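Local coordinates for cytochrome c (Hydrogenophilus thermoluteolus, PDB 2D0S), which carries a covalently bound heme c and probably shuttles single electrons between redox partners, at residues V21-K26 / G50-V55. Numbering follows the deposited sequence.
With HEC (heme c), chain B.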
loop_
_atom_site.group_PDB
_atom_site.type_symbol
_atom_site.label_atom_id
_atom_site.label_comp_id
_atom_site.label_asym_id
_atom_site.label_seq_id
_atom_site.Cartn_x
_atom_site.Cartn_y
_atom_site.Cartn_z
ATOM N N VAL A 21 -2.778 -11.172 3.702
ATOM C CA VAL A 21 -1.366 -11.351 3.397
ATOM C C VAL A 21 -0.479 -10.124 3.852
ATOM O O VAL A 21 0.654 -10.302 4.377
ATOM C CB VAL A 21 -1.169 -11.606 1.923
ATOM C CG1 VAL A 21 0.171 -12.218 1.675
ATOM C CG2 VAL A 21 -2.291 -12.521 1.404
ATOM N N GLY A 22 -0.919 -8.903 3.521
ATOM C CA GLY A 22 -0.123 -7.723 3.826
ATOM C C GLY A 22 -0.753 -7.032 4.990
ATOM O O GLY A 22 -1.895 -7.419 5.434
ATOM N N PRO A 23 -0.083 -5.983 5.498
ATOM C CA PRO A 23 -0.634 -5.275 6.651
ATOM C C PRO A 23 -1.956 -4.579 6.298
ATOM O O PRO A 23 -2.186 -4.174 5.127
ATOM C CB PRO A 23 0.467 -4.250 6.993
ATOM C CG PRO A 23 1.199 -4.048 5.692
ATOM C CD PRO A 23 1.230 -5.445 5.101
ATOM N N SER A 24 -2.729 -4.332 7.348
ATOM C CA SER A 24 -3.945 -3.563 7.204
ATOM C C SER A 24 -3.478 -2.158 6.836
ATOM O O SER A 24 -2.374 -1.741 7.209
ATOM C CB SER A 24 -4.728 -3.557 8.537
ATOM O OG SER A 24 -4.280 -2.565 9.431
ATOM N N TYR A 25 -4.349 -1.421 6.149
ATOM C CA TYR A 25 -4.073 -0.051 5.769
ATOM C C TYR A 25 -4.067 0.834 7.006
ATOM O O TYR A 25 -3.362 1.796 7.047
ATOM C CB TYR A 25 -5.111 0.448 4.774
ATOM C CG TYR A 25 -4.906 -0.109 3.386
ATOM C CD1 TYR A 25 -5.987 -0.439 2.596
ATOM C CD2 TYR A 25 -3.623 -0.374 2.901
ATOM C CE1 TYR A 25 -5.817 -0.983 1.357
ATOM C CE2 TYR A 25 -3.434 -0.843 1.615
ATOM C CZ TYR A 25 -4.549 -1.142 0.856
ATOM O OH TYR A 25 -4.425 -1.659 -0.393
ATOM N N LYS A 26 -4.832 0.472 8.026
ATOM C CA LYS A 26 -4.837 1.238 9.280
ATOM C C LYS A 26 -3.488 1.130 10.021
ATOM O O LYS A 26 -3.018 2.100 10.580
ATOM C CB LYS A 26 -5.990 0.790 10.198
ATOM C CG LYS A 26 -7.344 1.448 9.932
ATOM C CD LYS A 26 -8.338 1.053 11.062
ATOM C CE LYS A 26 -9.607 1.927 11.084
ATOM N NZ LYS A 26 -9.351 3.336 11.554
ATOM N N GLY A 50 10.214 -7.800 4.176
ATOM C CA GLY A 50 10.948 -7.526 5.387
ATOM C C GLY A 50 10.562 -6.492 6.413
ATOM O O GLY A 50 10.940 -6.573 7.584
ATOM N N VAL A 51 9.769 -5.526 5.998
ATOM C CA VAL A 51 9.289 -4.541 6.952
ATOM C C VAL A 51 8.250 -5.108 7.899
ATOM O O VAL A 51 8.270 -4.817 9.091
ATOM C CB VAL A 51 8.791 -3.292 6.238
ATOM C CG1 VAL A 51 8.301 -2.299 7.222
ATOM C CG2 VAL A 51 9.915 -2.725 5.359
ATOM N N TRP A 52 7.327 -5.910 7.371
ATOM C CA TRP A 52 6.257 -6.515 8.157
ATOM C C TRP A 52 6.381 -8.046 8.289
ATOM O O TRP A 52 5.573 -8.687 8.970
ATOM C CB TRP A 52 4.932 -6.175 7.453
ATOM C CG TRP A 52 4.656 -4.673 7.350
ATOM C CD1 TRP A 52 5.052 -3.851 6.369
ATOM C CD2 TRP A 52 3.920 -3.851 8.301
ATOM N NE1 TRP A 52 4.597 -2.557 6.612
ATOM C CE2 TRP A 52 3.851 -2.559 7.766
ATOM C CE3 TRP A 52 3.228 -4.123 9.504
ATOM C CZ2 TRP A 52 3.220 -1.494 8.442
ATOM C CZ3 TRP A 52 2.579 -3.072 10.150
ATOM C CH2 TRP A 52 2.595 -1.775 9.622
ATOM N N GLY A 53 7.307 -8.642 7.526
ATOM C CA GLY A 53 7.388 -10.091 7.501
ATOM C C GLY A 53 8.241 -10.559 6.354
ATOM O O GLY A 53 8.801 -9.734 5.602
ATOM N N PRO A 54 8.329 -11.887 6.170
ATOM C CA PRO A 54 9.159 -12.464 5.115
ATOM C C PRO A 54 8.485 -12.606 3.750
ATOM O O PRO A 54 9.162 -12.933 2.785
ATOM C CB PRO A 54 9.484 -13.849 5.666
ATOM C CG PRO A 54 8.227 -14.227 6.447
ATOM C CD PRO A 54 7.739 -12.923 7.056
ATOM N N VAL A 55 7.158 -12.491 3.677
ATOM C CA VAL A 55 6.464 -12.635 2.361
ATOM C C VAL A 55 6.451 -11.323 1.550
ATOM O O VAL A 55 6.115 -10.274 2.081
ATOM C CB VAL A 55 5.053 -13.292 2.488
ATOM C CG1 VAL A 55 4.460 -13.034 3.853
ATOM C CG2 VAL A 55 4.113 -12.828 1.385
HETATM FE FE HEC B . 0.947 -4.337 -0.567
HETATM C CHA HEC B . 3.173 -3.966 2.022
HETATM C CHB HEC B . 0.243 -1.035 -0.535
HETATM C CHC HEC B . -0.791 -4.740 -3.481
HETATM C CHD HEC B . 1.204 -7.783 -0.251
HETATM N NA HEC B . 1.550 -2.828 0.514
HETATM C C1A HEC B . 2.488 -2.861 1.562
HETATM C C2A HEC B . 2.651 -1.520 2.075
HETATM C C3A HEC B . 1.810 -0.703 1.406
HETATM C C4A HEC B . 1.121 -1.508 0.396
HETATM C CMA HEC B . 1.637 0.835 1.601
HETATM C CAA HEC B . 3.592 -1.133 3.256
HETATM C CBA HEC B . 4.990 -0.948 2.667
HETATM C CGA HEC B . 6.046 -0.883 3.735
HETATM O O1A HEC B . 5.714 -0.663 4.921
HETATM O O2A HEC B . 7.231 -1.013 3.382
HETATM N NB HEC B . -0.065 -3.135 -1.800
HETATM C C1B HEC B . -0.225 -1.777 -1.611
HETATM C C2B HEC B . -0.886 -1.240 -2.769
HETATM C C3B HEC B . -1.201 -2.266 -3.580
HETATM C C4B HEC B . -0.639 -3.467 -2.996
HETATM C CMB HEC B . -1.309 0.241 -2.874
HETATM C CAB HEC B . -2.016 -2.249 -4.918
HETATM C CBB HEC B . -1.404 -1.272 -5.950
HETATM N NC HEC B . 0.324 -5.932 -1.619
HETATM C C1C HEC B . -0.407 -5.881 -2.813
HETATM C C2C HEC B . -0.755 -7.226 -3.209
HETATM C C3C HEC B . -0.026 -8.071 -2.416
HETATM C C4C HEC B . 0.534 -7.267 -1.346
HETATM C CMC HEC B . -1.344 -7.521 -4.606
HETATM C CAC HEC B . 0.009 -9.646 -2.340
HETATM C CBC HEC B . -0.134 -10.440 -3.644
HETATM N ND HEC B . 2.080 -5.705 0.696
HETATM C C1D HEC B . 2.038 -7.084 0.592
HETATM C C2D HEC B . 2.923 -7.654 1.578
HETATM C C3D HEC B . 3.500 -6.461 2.301
HETATM C C4D HEC B . 2.916 -5.293 1.690
HETATM C CMD HEC B . 3.199 -9.150 1.804
HETATM C CAD HEC B . 4.559 -6.448 3.393
HETATM C CBD HEC B . 5.887 -6.200 2.704
HETATM C CGD HEC B . 6.954 -6.161 3.786
HETATM O O1D HEC B . 6.823 -6.967 4.735
HETATM O O2D HEC B . 7.920 -5.327 3.695
#
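The indole NE1 of Trp52 donates a hydrogen bond of 2.8 Å to O1A of one heme c propionate, while the other propionate takes backbone bonds, O1D from Trp52 N (2.9 Å) and O2D from Val51 N. This is the propionate side of the cytochrome c fold, where residues 21-26, leading into helix 25-31, meet the loop 50-55. Pro23 is the one buried link between them: its CG stands over the five-membered ring of Trp52 in a CH-pi contact, 3.6 Å from the centroid and 6° off the normal, and CB lies over the middle of the indole. Proline suits this spot because its rigid ring also sets CD against the porphyrin, 3.7 Å from C3D. Its carbonyl accepts a hydrogen bond from ND1 of the iron ligand His14. In Trp52, chi1 -61° with chi2 88° turns one indole face to Pro23 and the NE1 edge to the propionate. A phenylalanine here has no ring N-H, and O1A would probably lose its bond from this loop and Pro23 part of the face it rests on. Gly22 suits its place because a CB there would clash with heme C1D. At the heme rim, Val21 CG1 meets Val55 CG2 at 4.0 Å, and that same CG2 packs on the heme methyl CMD.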